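Local atomic coordinates of ditrans,polycis-undecaprenyl-diphosphate synthase ((2E,6E)-farnesyl-diphosphate specific) (Acinetobacter baumannii, PDB entry 6ACS), a protein that probably condenses eight isopentenyl diphosphates, one after another, onto (2E,6E)-farnesyl diphosphate to give undecaprenyl diphosphate, precursor of the lipid carrier for bacterial cell-wall polysaccharides. Residues I89-M92 against K93-I97; V227-G230 against R231-F235; Y72-D75 against L76-L80; A147-V150 against A151-V154. One frame throughout, in Å; residues are numbered along the deposited sequence.

All four contacts are local, each made within a turn or two of one helix, so none closes a long loop and none encloses or crosses another. From the N terminus, interaction 3 comes first, near the start of helix 71-95; interaction 1 ends the same helix and leads into strand 97-102, its centre about 25 Å from that of interaction 3. Interaction 4 follows on helix 139-155, where the second subunit packs against it. Last comes interaction 2, at the end of helix 218-235, beside strand 205-208 and again reached by the second subunit. Interactions 2 and 3 lie on opposite sides of the chain's centre, about 40 Å apart between centres.

Interaction 1: residues I89-M92 against K93-I97; sequences IPRM and KKFNI
Met92 O accepts a nearly straight bond near the C-terminal end of this helix: Ile97 N donates to Met92 O over 2.9 Å, with an angle of 172° at the hydrogen. Asn96 N also comes within 3.0 Å of Met92 O. Asn96 takes a positive phi of 59°, and with two bonds running back into the last turn the arrangement is a Schellman motif, which turns the chain out of the helix. In the turn before, regular i to i+4 bonds persist: Lys94 N donates to Pro90 O and Phe95 N to Arg91 O.

The same turn brings two apolar side chains together. Met92 SD rests 3.6 Å from Ile97 CG2, and the two chains cross obliquely. Bends at chi2 and chi3 fold the Met92 thioether over so that Met92 CE ends 4.1 Å from Ile97 CD1.

On another side of the helix, Arg91 and Phe95 run side by side in the same direction. Arg91 NH1 lies 4.0 Å from Phe95 CE2, the guanidinium and ring planes being 50° apart, so this is an oblique contact and not a flat stack. Phe95 also brings its ring edge to the backbone, with CD2 3.3 Å from Arg91 O. The guanidinium is fixed by salt bridges to Glu47 and Asp43, while Gln88 holds NE.

Glu47 and Asp43 lie on helix 42-52, which also touches Phe95 and Ile97. Helix 110-123 touches Ile89, Met92 and Lys93, and strand 129-134 receives Met92 and Ile97 just where helix 71-95 gives way to strand 97-102.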
# COMPACT_ATOMS: atom_id res chain seq x y z
N ILE B 89 6.33 -24.65 17.16
CA ILE B 89 7.66 -24.40 17.75
C ILE B 89 8.70 -25.46 17.36
O ILE B 89 9.80 -25.09 16.92
CB ILE B 89 7.54 -24.20 19.27
CG1 ILE B 89 6.87 -22.85 19.56
CG2 ILE B 89 8.90 -24.29 19.93
CD1 ILE B 89 6.45 -22.67 21.00
N PRO B 90 8.42 -26.77 17.48
CA PRO B 90 9.45 -27.75 17.10
C PRO B 90 9.81 -27.72 15.62
O PRO B 90 10.98 -27.93 15.27
CB PRO B 90 8.82 -29.10 17.48
CG PRO B 90 7.77 -28.76 18.48
CD PRO B 90 7.24 -27.44 18.05
N ARG B 91 8.85 -27.45 14.75
CA ARG B 91 9.16 -27.30 13.33
C ARG B 91 10.06 -26.10 13.09
O ARG B 91 10.99 -26.15 12.26
CB ARG B 91 7.87 -27.18 12.51
CG ARG B 91 7.10 -28.49 12.35
CD ARG B 91 5.78 -28.28 11.62
NE ARG B 91 5.90 -27.25 10.59
CZ ARG B 91 6.30 -27.48 9.34
NH1 ARG B 91 6.63 -28.71 8.97
NH2 ARG B 91 6.37 -26.48 8.47
N MET B 92 9.81 -25.01 13.81
CA MET B 92 10.66 -23.83 13.69
C MET B 92 12.09 -24.16 14.09
O MET B 92 13.04 -23.72 13.44
CB MET B 92 10.10 -22.72 14.58
CG MET B 92 8.69 -22.31 14.23
SD MET B 92 8.51 -21.73 12.53
CE MET B 92 7.59 -23.06 11.76
N LYS B 93 12.25 -24.94 15.15
CA LYS B 93 13.59 -25.39 15.52
C LYS B 93 14.21 -26.24 14.42
O LYS B 93 15.37 -26.06 14.06
CB LYS B 93 13.51 -26.15 16.85
CG LYS B 93 13.12 -25.25 18.02
CD LYS B 93 13.14 -26.00 19.34
CE LYS B 93 13.10 -25.03 20.52
NZ LYS B 93 12.88 -25.74 21.82
N LYS B 94 13.43 -27.18 13.87
CA LYS B 94 13.94 -28.07 12.84
C LYS B 94 14.46 -27.31 11.62
O LYS B 94 15.50 -27.67 11.05
CB LYS B 94 12.86 -29.06 12.40
CG LYS B 94 13.31 -29.98 11.27
CD LYS B 94 12.20 -30.92 10.81
CE LYS B 94 12.66 -31.79 9.64
NZ LYS B 94 11.60 -32.73 9.18
N PHE B 95 13.75 -26.27 11.18
CA PHE B 95 14.12 -25.57 9.96
C PHE B 95 14.89 -24.28 10.22
O PHE B 95 15.17 -23.54 9.26
CB PHE B 95 12.88 -25.29 9.11
CG PHE B 95 12.26 -26.52 8.52
CD1 PHE B 95 12.75 -27.07 7.35
CD2 PHE B 95 11.18 -27.14 9.14
CE1 PHE B 95 12.18 -28.21 6.80
CE2 PHE B 95 10.60 -28.28 8.60
CZ PHE B 95 11.10 -28.81 7.43
N ASN B 96 15.27 -24.00 11.46
CA ASN B 96 16.04 -22.80 11.82
C ASN B 96 15.28 -21.53 11.42
O ASN B 96 15.84 -20.60 10.83
CB ASN B 96 17.43 -22.83 11.19
CG ASN B 96 18.40 -21.88 11.87
OD1 ASN B 96 19.14 -21.14 11.21
ND2 ASN B 96 18.41 -21.89 13.20
N ILE B 97 13.99 -21.49 11.78
CA ILE B 97 13.08 -20.38 11.50
C ILE B 97 12.80 -19.65 12.80
O ILE B 97 12.53 -20.28 13.83
CB ILE B 97 11.75 -20.86 10.91
CG1 ILE B 97 11.97 -21.60 9.60
CG2 ILE B 97 10.79 -19.66 10.68
CD1 ILE B 97 10.75 -22.36 9.17

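Interaction 2: residues V227-G230 against R231-F235; sequences VFSG and RERRF
Arg231 reaches back along the helix over Val227, one turn earlier. Its CB lies 3.7 Å from Val227 O, the carbonyl that accepts the bond from Arg231 N, and Arg231 CG comes closer to Val227 O, at 3.4 Å. Arg231 CD then passes Val227 CG1 at 4.1 Å. The chain is extended from CG to NE, which carries Arg231 NE to 3.4 Å from Val227 CG1, and this methyl sits over one face of the guanidinium. At the tip, NH1 bonds to Leu206 O and makes a long, weak ion pair with Glu205, a predicted magnesium ligand. Phe191 of the second subunit adds a cation-pi contact.

A second pair lies round the helix, where Glu232 passes over one face of the Phe228 ring. Glu232 CG stands 3.8 Å from the centroid of the Phe228 ring and 21° off its normal, a CH-pi contact. Beyond it the carboxylate plane is turned only 25° from the ring plane. Glu232 OE2 forms a salt bridge with Arg192 of the second subunit, a predicted substrate-binding residue.

Arg233 folds back at chi3, placing Arg233 NH1 3.9 Å from Gly230 CA, with the glycine over one guanidinium face. The chemistry is thus divided: carbon surfaces along the helix line the chains of Arg231 and Glu232, while their charged ends face partners in strand 205-208 and the other subunit, consistent with a helix end that joins the dimer interface to the predicted active sites.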
# COMPACT_ATOMS: atom_id res chain seq x y z
N VAL B 227 5.76 -16.51 -11.58
CA VAL B 227 5.16 -15.29 -12.10
C VAL B 227 5.93 -14.07 -11.59
O VAL B 227 6.24 -13.14 -12.35
CB VAL B 227 3.67 -15.22 -11.73
CG1 VAL B 227 3.08 -13.84 -12.09
CG2 VAL B 227 2.90 -16.32 -12.47
N PHE B 228 6.24 -14.06 -10.29
CA PHE B 228 7.03 -12.98 -9.71
C PHE B 228 8.35 -12.80 -10.43
O PHE B 228 8.76 -11.67 -10.74
CB PHE B 228 7.29 -13.28 -8.23
CG PHE B 228 8.29 -12.35 -7.61
CD1 PHE B 228 7.90 -11.10 -7.14
CD2 PHE B 228 9.64 -12.70 -7.51
CE1 PHE B 228 8.82 -10.23 -6.57
CE2 PHE B 228 10.57 -11.84 -6.95
CZ PHE B 228 10.15 -10.59 -6.47
N SER B 229 9.05 -13.90 -10.71
CA SER B 229 10.33 -13.76 -11.40
C SER B 229 10.16 -13.12 -12.77
O SER B 229 10.92 -12.21 -13.15
CB SER B 229 11.01 -15.13 -11.53
OG SER B 229 12.27 -14.98 -12.17
N GLY B 230 9.15 -13.57 -13.54
CA GLY B 230 8.93 -12.97 -14.85
C GLY B 230 8.58 -11.48 -14.76
O GLY B 230 9.00 -10.68 -15.60
N ARG B 231 7.80 -11.10 -13.75
CA ARG B 231 7.46 -9.69 -13.62
C ARG B 231 8.68 -8.85 -13.25
O ARG B 231 8.81 -7.71 -13.69
CB ARG B 231 6.38 -9.49 -12.58
CG ARG B 231 5.03 -10.05 -13.01
CD ARG B 231 4.10 -9.86 -11.86
NE ARG B 231 2.79 -10.46 -12.05
CZ ARG B 231 1.88 -10.49 -11.08
NH1 ARG B 231 2.19 -9.94 -9.90
NH2 ARG B 231 0.71 -11.05 -11.29
N GLU B 232 9.57 -9.39 -12.42
CA GLU B 232 10.78 -8.64 -12.10
C GLU B 232 11.68 -8.50 -13.31
O GLU B 232 12.35 -7.47 -13.48
CB GLU B 232 11.52 -9.30 -10.95
CG GLU B 232 10.73 -9.12 -9.67
CD GLU B 232 11.58 -8.58 -8.56
OE1 GLU B 232 12.68 -9.13 -8.36
OE2 GLU B 232 11.13 -7.63 -7.89
N ARG B 233 11.70 -9.51 -14.18
CA ARG B 233 12.48 -9.37 -15.41
C ARG B 233 11.87 -8.31 -16.32
O ARG B 233 12.59 -7.51 -16.92
CB ARG B 233 12.57 -10.72 -16.12
CG ARG B 233 13.30 -10.66 -17.46
CD ARG B 233 13.72 -12.04 -17.93
NE ARG B 233 12.57 -12.93 -18.11
CZ ARG B 233 12.24 -13.90 -17.27
NH1 ARG B 233 11.17 -14.66 -17.52
NH2 ARG B 233 12.97 -14.13 -16.19
N ARG B 234 10.54 -8.26 -16.39
CA ARG B 234 9.91 -7.36 -17.35
C ARG B 234 9.87 -5.91 -16.86
O ARG B 234 10.07 -4.97 -17.64
CB ARG B 234 8.51 -7.86 -17.67
CG ARG B 234 7.76 -7.03 -18.69
CD ARG B 234 6.57 -7.79 -19.27
NE ARG B 234 5.62 -6.88 -19.92
CZ ARG B 234 5.75 -6.41 -21.16
NH1 ARG B 234 6.80 -6.76 -21.90
NH2 ARG B 234 4.84 -5.58 -21.66
N PHE B 235 9.60 -5.72 -15.57
CA PHE B 235 9.34 -4.40 -14.99
C PHE B 235 10.41 -3.94 -14.03
O PHE B 235 10.27 -2.85 -13.45
CB PHE B 235 7.99 -4.39 -14.28
CG PHE B 235 6.87 -4.75 -15.18
CD1 PHE B 235 6.45 -3.84 -16.16
CD2 PHE B 235 6.23 -5.98 -15.08
CE1 PHE B 235 5.41 -4.16 -17.02
CE2 PHE B 235 5.19 -6.29 -15.93
CZ PHE B 235 4.79 -5.39 -16.91

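Interaction 3: residues Y72-D75 against L76-L80; sequences YEVD and LLMKL
Tyr72 presents one ring face to Leu76, its neighbour one helical turn on. The two side chains run at a slant to each other, and Leu76 CG stands 4.1 Å above the ring plane, displaced toward the rim. The closest approach is at that side of the ring, where Leu76 CD1 lies 3.7 Å from Tyr72 CE2. Tyr72 swings CG away from its own backbone N (chi1 176°), whereas Leu76 keeps CG beside N (chi1 -67°), and these opposite choices turn the isobutyl group back toward the phenol.

Such i to i+4 packing belongs to an ordinary alpha-helix, here the early turns of helix 71-95 on the surface of the cis-prenyltransferase (UPP synthase) fold, built round a parallel sheet. Four backbone bonds hold the pairs in step, among them Lys79 N to Asp75 O at 2.9 Å with an angle of 166° at the hydrogen.

Val74 and Met78 meet more loosely, Val74 CG1 being 4.3 Å from Met78 CG. Met78 CG sits much closer to the backbone, 3.1 Å from Val74 O. Leu77 likewise lies over a carbonyl of the preceding turn, CG 3.4 Å from Glu73 O. Asp75 turns its OD1 to Gln71 NE2, and Glu73 makes a long, weak ion pair with Arg69, a predicted substrate-binding residue.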
# COMPACT_ATOMS: atom_id res chain seq x y z
N TYR B 72 -17.70 -16.52 22.10
CA TYR B 72 -17.37 -17.94 22.05
C TYR B 72 -16.52 -18.27 20.82
O TYR B 72 -15.57 -19.07 20.90
CB TYR B 72 -18.66 -18.75 22.07
CG TYR B 72 -18.46 -20.24 21.92
CD1 TYR B 72 -18.00 -21.00 22.99
CD2 TYR B 72 -18.76 -20.88 20.73
CE1 TYR B 72 -17.82 -22.36 22.86
CE2 TYR B 72 -18.59 -22.23 20.60
CZ TYR B 72 -18.11 -22.96 21.66
OH TYR B 72 -17.94 -24.30 21.52
N GLU B 73 -16.85 -17.67 19.67
CA GLU B 73 -16.05 -17.91 18.47
C GLU B 73 -14.67 -17.29 18.60
O GLU B 73 -13.67 -17.89 18.16
CB GLU B 73 -16.77 -17.36 17.24
CG GLU B 73 -18.04 -18.11 16.89
CD GLU B 73 -18.76 -17.53 15.69
OE1 GLU B 73 -18.23 -16.55 15.10
OE2 GLU B 73 -19.84 -18.05 15.33
N VAL B 74 -14.58 -16.10 19.19
CA VAL B 74 -13.27 -15.48 19.41
C VAL B 74 -12.41 -16.35 20.31
O VAL B 74 -11.21 -16.53 20.06
CB VAL B 74 -13.44 -14.06 19.98
CG1 VAL B 74 -12.07 -13.45 20.23
CG2 VAL B 74 -14.26 -13.20 19.04
N ASP B 75 -13.01 -16.91 21.36
CA ASP B 75 -12.27 -17.81 22.24
C ASP B 75 -11.78 -19.03 21.49
O ASP B 75 -10.63 -19.45 21.67
CB ASP B 75 -13.15 -18.24 23.42
CG ASP B 75 -13.56 -17.09 24.33
OD1 ASP B 75 -12.83 -16.07 24.38
OD2 ASP B 75 -14.60 -17.22 24.99
N LEU B 76 -12.64 -19.64 20.66
CA LEU B 76 -12.19 -20.80 19.89
C LEU B 76 -11.02 -20.44 18.98
O LEU B 76 -10.05 -21.20 18.88
CB LEU B 76 -13.33 -21.38 19.05
CG LEU B 76 -14.51 -22.04 19.75
CD1 LEU B 76 -15.45 -22.64 18.71
CD2 LEU B 76 -14.01 -23.10 20.72
N LEU B 77 -11.10 -19.28 18.32
CA LEU B 77 -10.02 -18.87 17.43
C LEU B 77 -8.73 -18.65 18.20
O LEU B 77 -7.64 -19.04 17.75
CB LEU B 77 -10.41 -17.61 16.67
CG LEU B 77 -11.49 -17.79 15.60
CD1 LEU B 77 -12.02 -16.44 15.15
CD2 LEU B 77 -10.91 -18.58 14.42
N MET B 78 -8.82 -18.05 19.39
CA MET B 78 -7.64 -17.82 20.22
C MET B 78 -7.03 -19.14 20.66
O MET B 78 -5.81 -19.31 20.64
CB MET B 78 -8.01 -16.99 21.44
CG MET B 78 -8.46 -15.58 21.15
SD MET B 78 -7.10 -14.49 20.72
CE MET B 78 -7.00 -14.66 18.94
N LYS B 79 -7.87 -20.09 21.09
CA LYS B 79 -7.36 -21.39 21.48
C LYS B 79 -6.70 -22.10 20.31
O LYS B 79 -5.66 -22.76 20.46
CB LYS B 79 -8.49 -22.24 22.07
CG LYS B 79 -8.02 -23.59 22.58
CD LYS B 79 -6.96 -23.39 23.66
CE LYS B 79 -6.03 -24.59 23.76
NZ LYS B 79 -5.07 -24.45 24.90
N LEU B 80 -7.29 -21.98 19.12
CA LEU B 80 -6.70 -22.61 17.95
C LEU B 80 -5.34 -22.01 17.65
O LEU B 80 -4.38 -22.73 17.35
CB LEU B 80 -7.64 -22.46 16.75
CG LEU B 80 -7.32 -23.30 15.52
CD1 LEU B 80 -7.22 -24.78 15.89
CD2 LEU B 80 -8.41 -23.08 14.48

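Interaction 4: residues A147-V150 against A151-V154; sequences AKQV and AQAV
Gln152 sets CG opposite its carbonyl carbon (chi1 -73°), which lays the side chain back over the preceding turn, toward Lys148. There Gln152 CG presses on the backbone, 3.2 Å from Lys148 O. Lys148 O accepts the bond from Gln152 N at 2.8 Å, so the same residue approaches this oxygen with both main chain and side chain. Gln152 OE1 comes 3.7 Å from Gln149 CA. Lys148 sets its own CG opposite the backbone N (chi1 175°), and the two side chains then lie alongside each other and point the same way, with Lys148 CG 3.8 Å from Gln152 CD. This pairing holds for one of two conformers modelled for the lysine, and its side of the contact is therefore less certain.

Elsewhere round the helix the contacts involve small groups. Ala151 CB lies 3.4 Å from Ala147 O, and Val154 CG2 lies at the same distance, 3.4 Å, from Val150 O. Val150 packs on Ile164 and Tyr172 of its own chain.

Ala147 and Ala151 pack against Phe169 and Ile164 of the second subunit, and their small size may allow the helix to come near. Beside this alanine packing, Gln152 NE2 is hydrogen-bonded to Asp162 OD1 of the second subunit, consistent with a dimer contact that mixes apolar packing with polar bonding.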
# COMPACT_ATOMS: atom_id res chain seq x y z
N ALA B 147 3.02 6.28 14.65
CA ALA B 147 2.84 7.72 14.86
C ALA B 147 2.68 8.05 16.34
O ALA B 147 3.19 9.07 16.83
CB ALA B 147 1.63 8.22 14.07
N LYS B 148 1.97 7.18 17.07
CA LYS B 148 1.80 7.36 18.51
C LYS B 148 3.14 7.29 19.22
O LYS B 148 3.42 8.10 20.10
CB LYS B 148 0.84 6.31 19.06
CG LYS B 148 0.70 6.35 20.57
CD LYS B 148 -0.39 5.37 21.08
CE LYS B 148 0.08 3.94 21.07
NZ LYS B 148 -0.82 3.10 21.92
N GLN B 149 3.96 6.30 18.88
CA GLN B 149 5.25 6.17 19.55
C GLN B 149 6.14 7.38 19.28
O GLN B 149 6.82 7.88 20.19
CB GLN B 149 5.95 4.90 19.07
CG GLN B 149 5.28 3.62 19.49
CD GLN B 149 6.04 2.44 18.94
OE1 GLN B 149 7.23 2.29 19.20
NE2 GLN B 149 5.38 1.62 18.13
N VAL B 150 6.16 7.85 18.04
CA VAL B 150 6.94 9.04 17.70
C VAL B 150 6.44 10.25 18.47
O VAL B 150 7.22 11.02 19.06
CB VAL B 150 6.88 9.29 16.18
CG1 VAL B 150 7.45 10.65 15.85
CG2 VAL B 150 7.66 8.20 15.46
N ALA B 151 5.12 10.44 18.51
CA ALA B 151 4.55 11.57 19.23
C ALA B 151 4.78 11.46 20.74
O ALA B 151 4.95 12.48 21.42
CB ALA B 151 3.06 11.67 18.95
N GLN B 152 4.75 10.25 21.29
CA GLN B 152 5.09 10.10 22.71
C GLN B 152 6.52 10.54 22.96
O GLN B 152 6.80 11.20 23.97
CB GLN B 152 4.88 8.66 23.16
CG GLN B 152 3.40 8.29 23.28
CD GLN B 152 3.18 6.81 23.47
OE1 GLN B 152 3.94 5.98 22.96
NE2 GLN B 152 2.13 6.46 24.21
N ALA B 153 7.44 10.19 22.06
CA ALA B 153 8.81 10.68 22.22
C ALA B 153 8.87 12.21 22.13
O ALA B 153 9.62 12.85 22.88
CB ALA B 153 9.72 10.02 21.18
N VAL B 154 8.11 12.81 21.21
CA VAL B 154 8.05 14.27 21.13
C VAL B 154 7.51 14.86 22.43
O VAL B 154 8.02 15.87 22.95
CB VAL B 154 7.20 14.70 19.92
CG1 VAL B 154 6.88 16.22 19.94
CG2 VAL B 154 7.90 14.28 18.59